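Local coordinates for protein 2,3-dihydroxybenzoate-AMP ligase (PDB 1MDB) that belongs to the ANL superfamily of AMP-binding enzymes and holds adenosine monophosphate together with 2,3-dihydroxy-benzoic acid, at residues 281-286 and 308-313; 457-462 and 518-523; 511-516 and 522-527. All coordinates share one frame; numbering follows the deposited sequence.

Contact 1. Residues 281-286 and 308-313. With AMP (adenosine monophosphate), chain D.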
loop_
_atom_site.group_PDB
_atom_site.type_symbol
_atom_site.label_atom_id
_atom_site.label_comp_id
_atom_site.label_asym_id
_atom_site.label_seq_id
_atom_site.Cartn_x
_atom_site.Cartn_y
_atom_site.Cartn_z
ATOM N N PRO A 281 6.770 5.668 -9.348
ATOM C CA PRO A 281 6.364 6.684 -10.329
ATOM C C PRO A 281 6.312 8.093 -9.730
ATOM O O PRO A 281 6.741 9.060 -10.351
ATOM C CB PRO A 281 4.976 6.217 -10.759
ATOM C CG PRO A 281 5.012 4.760 -10.543
ATOM C CD PRO A 281 5.758 4.601 -9.254
ATOM N N LEU A 282 5.771 8.193 -8.518
ATOM C CA LEU A 282 5.627 9.477 -7.837
ATOM C C LEU A 282 7.002 10.006 -7.423
ATOM O O LEU A 282 7.268 11.200 -7.532
ATOM C CB LEU A 282 4.711 9.313 -6.612
ATOM C CG LEU A 282 4.204 10.574 -5.901
ATOM C CD1 LEU A 282 3.421 11.448 -6.875
ATOM C CD2 LEU A 282 3.320 10.162 -4.728
ATOM N N ALA A 283 7.872 9.109 -6.960
ATOM C CA ALA A 283 9.231 9.490 -6.563
ATOM C C ALA A 283 9.911 10.239 -7.709
ATOM O O ALA A 283 10.611 11.225 -7.490
ATOM C CB ALA A 283 10.033 8.261 -6.203
ATOM N N MET A 284 9.700 9.779 -8.934
ATOM C CA MET A 284 10.290 10.445 -10.090
ATOM C C MET A 284 9.719 11.866 -10.227
ATOM O O MET A 284 10.455 12.826 -10.463
ATOM C CB MET A 284 9.998 9.652 -11.365
ATOM C CG MET A 284 10.392 8.183 -11.282
ATOM S SD MET A 284 12.123 7.945 -10.801
ATOM C CE MET A 284 12.285 6.137 -10.922
ATOM N N VAL A 285 8.405 12.001 -10.088
ATOM C CA VAL A 285 7.783 13.319 -10.197
ATOM C C VAL A 285 8.297 14.246 -9.095
ATOM O O VAL A 285 8.550 15.425 -9.335
ATOM C CB VAL A 285 6.237 13.233 -10.101
ATOM C CG1 VAL A 285 5.625 14.634 -10.136
ATOM C CG2 VAL A 285 5.687 12.409 -11.261
ATOM N N TRP A 286 8.457 13.710 -7.892
ATOM C CA TRP A 286 8.935 14.513 -6.770
ATOM C C TRP A 286 10.365 14.986 -6.979
ATOM O O TRP A 286 10.698 16.131 -6.651
ATOM C CB TRP A 286 8.830 13.719 -5.465
ATOM C CG TRP A 286 7.461 13.790 -4.834
ATOM C CD1 TRP A 286 6.254 13.693 -5.474
ATOM C CD2 TRP A 286 7.165 13.971 -3.443
ATOM N NE1 TRP A 286 5.228 13.806 -4.564
ATOM C CE2 TRP A 286 5.759 13.978 -3.313
ATOM C CE3 TRP A 286 7.951 14.126 -2.294
ATOM C CZ2 TRP A 286 5.121 14.137 -2.076
ATOM C CZ3 TRP A 286 7.318 14.283 -1.063
ATOM C CH2 TRP A 286 5.916 14.286 -0.966
ATOM N N ALA A 308 6.648 -0.819 -5.188
ATOM C CA ALA A 308 7.278 -1.341 -6.392
ATOM C C ALA A 308 8.760 -1.047 -6.220
ATOM O O ALA A 308 9.136 -0.196 -5.421
ATOM C CB ALA A 308 6.738 -0.623 -7.649
ATOM N N LYS A 309 9.609 -1.725 -6.973
ATOM C CA LYS A 309 11.039 -1.491 -6.838
ATOM C C LYS A 309 11.497 -0.096 -7.270
ATOM O O LYS A 309 11.220 0.356 -8.379
ATOM C CB LYS A 309 11.810 -2.549 -7.626
ATOM C CG LYS A 309 13.306 -2.526 -7.400
ATOM C CD LYS A 309 13.976 -3.653 -8.159
ATOM C CE LYS A 309 15.479 -3.635 -7.949
ATOM N NZ LYS A 309 16.142 -4.679 -8.768
ATOM N N PHE A 310 12.191 0.596 -6.377
ATOM C CA PHE A 310 12.715 1.911 -6.708
ATOM C C PHE A 310 14.113 1.607 -7.241
ATOM O O PHE A 310 15.024 1.273 -6.481
ATOM C CB PHE A 310 12.773 2.795 -5.459
ATOM C CG PHE A 310 13.074 4.237 -5.743
ATOM C CD1 PHE A 310 12.561 4.861 -6.876
ATOM C CD2 PHE A 310 13.843 4.984 -4.860
ATOM C CE1 PHE A 310 12.810 6.202 -7.127
ATOM C CE2 PHE A 310 14.097 6.322 -5.099
ATOM C CZ PHE A 310 13.579 6.935 -6.237
ATOM N N SER A 311 14.257 1.697 -8.558
ATOM C CA SER A 311 15.514 1.401 -9.236
ATOM C C SER A 311 16.728 2.156 -8.699
ATOM O O SER A 311 16.642 3.330 -8.327
ATOM C CB SER A 311 15.359 1.655 -10.736
ATOM O OG SER A 311 14.476 0.700 -11.314
ATOM N N ALA A 312 17.861 1.460 -8.689
ATOM C CA ALA A 312 19.123 1.991 -8.189
ATOM C C ALA A 312 19.510 3.350 -8.752
ATOM O O ALA A 312 19.910 4.234 -7.998
ATOM C CB ALA A 312 20.246 0.973 -8.455
ATOM N N GLU A 313 19.393 3.510 -10.069
ATOM C CA GLU A 313 19.742 4.752 -10.753
ATOM C C GLU A 313 18.961 5.951 -10.207
ATOM O O GLU A 313 19.423 7.097 -10.276
ATOM C CB GLU A 313 19.487 4.594 -12.260
ATOM C CG GLU A 313 19.795 5.820 -13.136
ATOM C CD GLU A 313 21.276 6.208 -13.154
ATOM O OE1 GLU A 313 22.141 5.308 -13.231
ATOM O OE2 GLU A 313 21.573 7.419 -13.109
HETATM P P AMP D . 0.333 -4.458 -1.847
HETATM O O1P AMP D . -0.491 -5.341 -0.948
HETATM O O2P AMP D . -0.465 -3.612 -2.783
HETATM O O3P AMP D . 1.342 -3.647 -1.076
HETATM O "O5'" AMP D . 1.169 -5.421 -2.900
HETATM C "C5'" AMP D . 2.345 -6.181 -2.499
HETATM C "C4'" AMP D . 3.162 -6.557 -3.742
HETATM O "O4'" AMP D . 3.616 -5.328 -4.274
HETATM C "C3'" AMP D . 4.425 -7.324 -3.480
HETATM O "O3'" AMP D . 4.189 -8.726 -3.374
HETATM C "C2'" AMP D . 5.301 -6.926 -4.661
HETATM O "O2'" AMP D . 5.050 -7.761 -5.813
HETATM C "C1'" AMP D . 4.900 -5.486 -4.859
HETATM N N9 AMP D . 6.077 -4.547 -4.093
HETATM C C8 AMP D . 5.830 -3.755 -3.025
HETATM N N7 AMP D . 6.920 -3.096 -2.639
HETATM C C5 AMP D . 7.850 -3.495 -3.488
HETATM C C6 AMP D . 9.173 -3.068 -3.502
HETATM N N6 AMP D . 9.655 -2.175 -2.638
HETATM N N1 AMP D . 9.971 -3.615 -4.478
HETATM C C2 AMP D . 9.516 -4.525 -5.386
HETATM N N3 AMP D . 8.238 -4.929 -5.371
HETATM C C4 AMP D . 7.377 -4.420 -4.421
#
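Phe310 meets the helix through one corner of its ring. Phe310 CE1 lies 3.6 Å from Ala283 CB and 3.8 Å from Met284 CE, and the methyl of Ala283 also touches Phe310 CZ, so two neighbouring residues of helix 280-292 share the same end of the ring. The ring gets there because CG is anti to the backbone N (chi1 -170°), which carries it from the 308-311 loop to the helix.

The second kind of contact is Met-aromatic. Met284 SD sits at the ring edge, 5.5 Å from the Phe310 centroid and 81° off the ring normal. A bend at chi2 (-54°) turns the thioether toward the phenyl group, and the two side chains run past each other in opposite directions. Met284 also packs against His456 and Asp457 of strand 455-465.

This is the large AMP-binding domain. Helix 280-292 and the loop leaving strand 302-306 come together beside that strand, where Ala283 and Phe310 both touch Val305. The same loop also borders the nucleotide: Lys309 N comes to 3.2 Å from AMP N1, and Lys309 CB approaches C2 of the adenine.

The polar contacts of the loop turn away from the helix. Lys309 NZ makes a salt bridge to Glu443, whose other carboxylate oxygen is hydrogen-bonded to Ser311 OG.

Contact 2. Residues 457-462 and 518-523. With AMP (adenosine monophosphate), chain D; DBH (2,3-dihydroxy-benzoic acid), chain E.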
loop_
_atom_site.group_PDB
_atom_site.type_symbol
_atom_site.label_atom_id
_atom_site.label_comp_id
_atom_site.label_asym_id
_atom_site.label_seq_id
_atom_site.Cartn_x
_atom_site.Cartn_y
_atom_site.Cartn_z
ATOM N N ASP A 457 10.817 8.256 -16.938
ATOM C CA ASP A 457 10.540 6.958 -16.334
ATOM C C ASP A 457 10.376 5.921 -17.429
ATOM O O ASP A 457 10.165 6.266 -18.598
ATOM C CB ASP A 457 9.276 7.000 -15.475
ATOM C CG ASP A 457 9.273 5.920 -14.412
ATOM O OD1 ASP A 457 10.232 5.109 -14.394
ATOM O OD2 ASP A 457 8.326 5.877 -13.594
ATOM N N ALA A 458 10.451 4.650 -17.051
ATOM C CA ALA A 458 10.346 3.571 -18.029
ATOM C C ALA A 458 9.693 2.325 -17.463
ATOM O O ALA A 458 9.980 1.925 -16.342
ATOM C CB ALA A 458 11.748 3.220 -18.560
ATOM N N ALA A 459 8.807 1.719 -18.243
ATOM C CA ALA A 459 8.144 0.488 -17.828
ATOM C C ALA A 459 8.198 -0.464 -19.018
ATOM O O ALA A 459 7.626 -0.191 -20.073
ATOM C CB ALA A 459 6.713 0.758 -17.434
ATOM N N MET A 460 8.896 -1.578 -18.844
ATOM C CA MET A 460 9.053 -2.565 -19.909
ATOM C C MET A 460 8.159 -3.771 -19.694
ATOM O O MET A 460 8.195 -4.405 -18.633
ATOM C CB MET A 460 10.514 -2.999 -19.977
ATOM C CG MET A 460 10.816 -4.108 -20.965
ATOM S SD MET A 460 12.586 -4.453 -20.935
ATOM C CE MET A 460 12.813 -5.298 -22.475
ATOM N N VAL A 461 7.373 -4.103 -20.714
ATOM C CA VAL A 461 6.466 -5.234 -20.622
ATOM C C VAL A 461 6.553 -6.162 -21.827
ATOM O O VAL A 461 7.135 -5.826 -22.867
ATOM C CB VAL A 461 4.994 -4.751 -20.458
ATOM C CG1 VAL A 461 4.884 -3.820 -19.248
ATOM C CG2 VAL A 461 4.533 -4.029 -21.703
ATOM N N SER A 462 5.981 -7.347 -21.681
ATOM C CA SER A 462 5.981 -8.303 -22.769
ATOM C C SER A 462 4.882 -7.921 -23.757
ATOM O O SER A 462 3.941 -7.198 -23.412
ATOM C CB SER A 462 5.690 -9.698 -22.235
ATOM O OG SER A 462 4.366 -9.756 -21.743
ATOM N N GLY A 518 -1.227 4.124 -6.791
ATOM C CA GLY A 518 -0.314 4.905 -7.609
ATOM C C GLY A 518 0.811 4.180 -8.329
ATOM O O GLY A 518 1.622 4.823 -8.993
ATOM N N LYS A 519 0.895 2.859 -8.217
ATOM C CA LYS A 519 1.970 2.170 -8.928
ATOM C C LYS A 519 1.612 1.921 -10.387
ATOM O O LYS A 519 0.442 1.959 -10.784
ATOM C CB LYS A 519 2.350 0.840 -8.263
ATOM C CG LYS A 519 1.461 0.365 -7.133
ATOM C CD LYS A 519 2.051 -0.879 -6.469
ATOM C CE LYS A 519 1.207 -1.337 -5.282
ATOM N NZ LYS A 519 1.836 -2.466 -4.518
ATOM N N VAL A 520 2.637 1.688 -11.190
ATOM C CA VAL A 520 2.423 1.419 -12.599
ATOM C C VAL A 520 1.698 0.083 -12.692
ATOM O O VAL A 520 1.998 -0.847 -11.945
ATOM C CB VAL A 520 3.762 1.326 -13.362
ATOM C CG1 VAL A 520 3.519 0.915 -14.801
ATOM C CG2 VAL A 520 4.476 2.662 -13.317
ATOM N N SER A 521 0.709 0.015 -13.576
ATOM C CA SER A 521 -0.033 -1.210 -13.796
ATOM C C SER A 521 0.558 -1.815 -15.067
ATOM O O SER A 521 0.204 -1.408 -16.176
ATOM C CB SER A 521 -1.510 -0.909 -14.028
ATOM O OG SER A 521 -2.185 -2.062 -14.487
ATOM N N LYS A 522 1.468 -2.768 -14.914
ATOM C CA LYS A 522 2.072 -3.377 -16.087
ATOM C C LYS A 522 1.028 -4.158 -16.868
ATOM O O LYS A 522 1.110 -4.261 -18.091
ATOM C CB LYS A 522 3.272 -4.245 -15.690
ATOM C CG LYS A 522 4.507 -3.374 -15.403
ATOM C CD LYS A 522 5.805 -4.172 -15.278
ATOM C CE LYS A 522 6.998 -3.213 -15.192
ATOM N NZ LYS A 522 8.300 -3.928 -15.179
ATOM N N LYS A 523 0.021 -4.663 -16.162
ATOM C CA LYS A 523 -1.052 -5.398 -16.823
ATOM C C LYS A 523 -1.753 -4.467 -17.833
ATOM O O LYS A 523 -2.028 -4.853 -18.969
ATOM C CB LYS A 523 -2.057 -5.902 -15.789
ATOM C CG LYS A 523 -3.219 -6.654 -16.402
ATOM C CD LYS A 523 -4.322 -6.901 -15.382
ATOM C CE LYS A 523 -5.551 -7.505 -16.043
ATOM N NZ LYS A 523 -6.730 -7.490 -15.134
HETATM P P AMP D . 0.333 -4.458 -1.847
HETATM O O1P AMP D . -0.491 -5.341 -0.948
HETATM O O2P AMP D . -0.465 -3.612 -2.783
HETATM O O3P AMP D . 1.342 -3.647 -1.076
HETATM O "O5'" AMP D . 1.169 -5.421 -2.900
HETATM C "C5'" AMP D . 2.345 -6.181 -2.499
HETATM C "C4'" AMP D . 3.162 -6.557 -3.742
HETATM O "O4'" AMP D . 3.616 -5.328 -4.274
HETATM C "C3'" AMP D . 4.425 -7.324 -3.480
HETATM O "O3'" AMP D . 4.189 -8.726 -3.374
HETATM C "C2'" AMP D . 5.301 -6.926 -4.661
HETATM O "O2'" AMP D . 5.050 -7.761 -5.813
HETATM C "C1'" AMP D . 4.900 -5.486 -4.859
HETATM N N9 AMP D . 6.077 -4.547 -4.093
HETATM C C8 AMP D . 5.830 -3.755 -3.025
HETATM N N7 AMP D . 6.920 -3.096 -2.639
HETATM C C5 AMP D . 7.850 -3.495 -3.488
HETATM C C6 AMP D . 9.173 -3.068 -3.502
HETATM N N6 AMP D . 9.655 -2.175 -2.638
HETATM N N1 AMP D . 9.971 -3.615 -4.478
HETATM C C2 AMP D . 9.516 -4.525 -5.386
HETATM N N3 AMP D . 8.238 -4.929 -5.371
HETATM C C4 AMP D . 7.377 -4.420 -4.421
HETATM C C21 DBH E . 2.294 -2.942 -1.111
HETATM O O9 DBH E . 2.605 -2.736 -2.397
HETATM C C18 DBH E . 3.113 -2.421 0.013
HETATM C C15 DBH E . 4.250 -1.601 -0.257
HETATM C C12 DBH E . 5.050 -1.116 0.799
HETATM C C3 DBH E . 2.781 -2.751 1.366
HETATM O O3 DBH E . 1.670 -3.551 1.699
HETATM C C6 DBH E . 3.584 -2.264 2.416
HETATM C C9 DBH E . 4.713 -1.455 2.144
HETATM O O6 DBH E . 3.273 -2.585 3.717
#
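Lys522 lays its aliphatic chain across Val461, with Lys522 CB and CG each 3.9 Å from Val461 CG1 and CD only slightly farther off. The two side chains cross obliquely. With CG anti to its own carbonyl carbon (chi1 -78°) and the rest of the chain extended, the lysine runs on past the valine to the strand backbone, where Lys522 NZ makes a weak hydrogen bond to Met460 O at 3.5 Å. The stronger partner of that ammonium is Glu446, which forms a salt bridge with it and also accepts a bond from Met460 N, so one carboxylate oxygen serves both the lysine and the strand.

Farther along, Ala459 CB faces Val520 CG1 at 4.1 Å. Ala459 and Val461 point the same way from strand 455-465, an edge strand of the C-terminal domain's three-stranded sheet, and that face is covered by the 518-521 loop and the start of helix 522-534. Ser521 is the N-cap of this helix, its OG accepting from Ala524 N.

At the other end of the loop, Lys519 turns to the ligand pocket. Lys519 NZ is hydrogen-bonded to AMP O2P at 3.1 Å and to Gly307 O, although the position of NZ is uncertain because it is modelled too near 2,3-dihydroxy-benzoic acid.

Contact 3. Residues 511-516 and 522-527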
loop_
_atom_site.group_PDB
_atom_site.type_symbol
_atom_site.label_atom_id
_atom_site.label_comp_id
_atom_site.label_asym_id
_atom_site.label_seq_id
_atom_site.Cartn_x
_atom_site.Cartn_y
_atom_site.Cartn_z
ATOM N N SER A 511 2.275 9.501 -19.616
ATOM C CA SER A 511 2.114 8.916 -18.293
ATOM C C SER A 511 1.822 7.428 -18.415
ATOM O O SER A 511 1.456 6.948 -19.488
ATOM C CB SER A 511 0.969 9.605 -17.539
ATOM O OG SER A 511 -0.271 9.333 -18.164
ATOM N N PHE A 512 1.990 6.705 -17.312
ATOM C CA PHE A 512 1.754 5.265 -17.270
ATOM C C PHE A 512 0.433 5.014 -16.558
ATOM O O PHE A 512 0.068 5.764 -15.656
ATOM C CB PHE A 512 2.858 4.556 -16.470
ATOM C CG PHE A 512 4.229 4.618 -17.099
ATOM C CD1 PHE A 512 5.370 4.589 -16.296
ATOM C CD2 PHE A 512 4.386 4.666 -18.480
ATOM C CE1 PHE A 512 6.647 4.605 -16.863
ATOM C CE2 PHE A 512 5.661 4.682 -19.052
ATOM C CZ PHE A 512 6.788 4.652 -18.243
ATOM N N PRO A 513 -0.298 3.954 -16.952
ATOM C CA PRO A 513 -1.573 3.652 -16.298
ATOM C C PRO A 513 -1.188 3.210 -14.886
ATOM O O PRO A 513 -0.225 2.451 -14.723
ATOM C CB PRO A 513 -2.136 2.480 -17.115
ATOM C CG PRO A 513 -1.331 2.474 -18.386
ATOM C CD PRO A 513 0.028 2.934 -17.961
ATOM N N GLN A 514 -1.930 3.656 -13.880
ATOM C CA GLN A 514 -1.595 3.305 -12.506
ATOM C C GLN A 514 -2.700 2.620 -11.737
ATOM O O GLN A 514 -3.863 2.662 -12.126
ATOM C CB GLN A 514 -1.158 4.561 -11.743
ATOM C CG GLN A 514 -0.122 5.383 -12.483
ATOM C CD GLN A 514 0.299 6.621 -11.720
ATOM O OE1 GLN A 514 -0.487 7.193 -10.965
ATOM N NE2 GLN A 514 1.537 7.053 -11.928
ATOM N N THR A 515 -2.320 1.997 -10.629
ATOM C CA THR A 515 -3.254 1.299 -9.762
ATOM C C THR A 515 -3.819 2.277 -8.740
ATOM O O THR A 515 -3.503 3.466 -8.757
ATOM C CB THR A 515 -2.567 0.183 -8.974
ATOM O OG1 THR A 515 -1.588 0.765 -8.109
ATOM C CG2 THR A 515 -1.877 -0.805 -9.917
ATOM N N GLY A 516 -4.630 1.752 -7.830
ATOM C CA GLY A 516 -5.248 2.581 -6.810
ATOM C C GLY A 516 -4.292 3.393 -5.955
ATOM O O GLY A 516 -4.539 4.578 -5.703
ATOM N N LYS A 522 1.468 -2.768 -14.914
ATOM C CA LYS A 522 2.072 -3.377 -16.087
ATOM C C LYS A 522 1.028 -4.158 -16.868
ATOM O O LYS A 522 1.110 -4.261 -18.091
ATOM C CB LYS A 522 3.272 -4.245 -15.690
ATOM C CG LYS A 522 4.507 -3.374 -15.403
ATOM C CD LYS A 522 5.805 -4.172 -15.278
ATOM C CE LYS A 522 6.998 -3.213 -15.192
ATOM N NZ LYS A 522 8.300 -3.928 -15.179
ATOM N N LYS A 523 0.021 -4.663 -16.162
ATOM C CA LYS A 523 -1.052 -5.398 -16.823
ATOM C C LYS A 523 -1.753 -4.467 -17.833
ATOM O O LYS A 523 -2.028 -4.853 -18.969
ATOM C CB LYS A 523 -2.057 -5.902 -15.789
ATOM C CG LYS A 523 -3.219 -6.654 -16.402
ATOM C CD LYS A 523 -4.322 -6.901 -15.382
ATOM C CE LYS A 523 -5.551 -7.505 -16.043
ATOM N NZ LYS A 523 -6.730 -7.490 -15.134
ATOM N N ALA A 524 -2.026 -3.234 -17.420
ATOM C CA ALA A 524 -2.679 -2.276 -18.306
ATOM C C ALA A 524 -1.778 -1.996 -19.506
ATOM O O ALA A 524 -2.258 -1.867 -20.639
ATOM C CB ALA A 524 -2.973 -0.980 -17.561
ATOM N N LEU A 525 -0.473 -1.899 -19.251
ATOM C CA LEU A 525 0.493 -1.649 -20.314
ATOM C C LEU A 525 0.532 -2.825 -21.281
ATOM O O LEU A 525 0.672 -2.641 -22.490
ATOM C CB LEU A 525 1.886 -1.397 -19.731
ATOM C CG LEU A 525 2.060 -0.023 -19.082
ATOM C CD1 LEU A 525 3.458 0.095 -18.463
ATOM C CD2 LEU A 525 1.843 1.060 -20.141
ATOM N N ARG A 526 0.412 -4.037 -20.758
ATOM C CA ARG A 526 0.408 -5.200 -21.631
ATOM C C ARG A 526 -0.818 -5.147 -22.556
ATOM O O ARG A 526 -0.720 -5.414 -23.750
ATOM C CB ARG A 526 0.396 -6.485 -20.806
ATOM C CG ARG A 526 1.769 -6.879 -20.269
ATOM C CD ARG A 526 1.767 -8.306 -19.741
ATOM N NE ARG A 526 1.005 -8.450 -18.502
ATOM C CZ ARG A 526 1.463 -8.122 -17.298
ATOM N NH1 ARG A 526 2.689 -7.621 -17.152
ATOM N NH2 ARG A 526 0.699 -8.311 -16.229
ATOM N N GLU A 527 -1.967 -4.786 -21.993
ATOM C CA GLU A 527 -3.206 -4.685 -22.753
ATOM C C GLU A 527 -3.083 -3.635 -23.841
ATOM O O GLU A 527 -3.526 -3.840 -24.966
ATOM C CB GLU A 527 -4.369 -4.304 -21.828
ATOM C CG GLU A 527 -4.829 -5.412 -20.890
ATOM C CD GLU A 527 -5.939 -4.958 -19.946
ATOM O OE1 GLU A 527 -6.817 -4.172 -20.383
ATOM O OE2 GLU A 527 -5.942 -5.401 -18.773
#
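Pro513 and Leu525 meet at about a right angle, the leucine branch arriving across the CD side of the pyrrolidine ring. Leu525 CD2 lies 3.4 Å from Pro513 CD, closer than two carbons normally pack, and reaches Pro513 CG at 3.9 Å; Leu525 CG is 3.8 Å from Pro513 CD. Leu525 leaves the backbone alongside the loop rather than at it. With CG anti to the carbonyl carbon and beside the backbone N (chi1 -75°), the isobutyl end nevertheless swings round to the proline.

Ala524 takes the other part of the ring. Its methyl points toward the loop, and Ala524 CB stands 3.6 Å from Pro513 CB and 3.9 Å from Pro513 CG. Pro513 is thus met by two successive helix residues, Leu525 at CD and CG and Ala524 at CB and CG. No hydrogen bond joins the two segments, and the contact is wholly apolar.

In the fold, this is a short-range contact of the C-terminal domain: the loop after strand 505-508 doubles back beside the first turns of helix 522-534. A backbone bond between Pro513 and Ser521 helps close the turn, and the side-chain OG1 of Thr515 takes a hydrogen bond from Lys519 N. Leu525 also touches Ala459, Phe475 and Val520, and Phe512 packs against the same strands, 455-465 and 469-478. Along the helix, Arg526 makes a salt bridge to Asp431, and one face of its guanidinium lies over Lys522 O and Lys523 CA, near the rim of the group.

How the contacts relate
Contacts 1 and 2 are buried, whereas contact 3 is only partly so. Contact 1 belongs to the large domain and mixes aromatic, sulfur and methyl packing beside the adenine; contact 2 adds a lysine's polar end to aliphatic overlap and, through its loop, comes near the phosphate of the same AMP, though the lysine nitrogen there is less surely placed; contact 3 is purely aliphatic. Contacts 2 and 3 lie about 6 Å apart between centres and share the start of helix 522-534, one against the strand, the other against the loop. Contact 1 meets them across the domain boundary: Pro281 CG packs 3.5 Å from Val520 CG2, and Pro281 CB also touches Gln514 NE2.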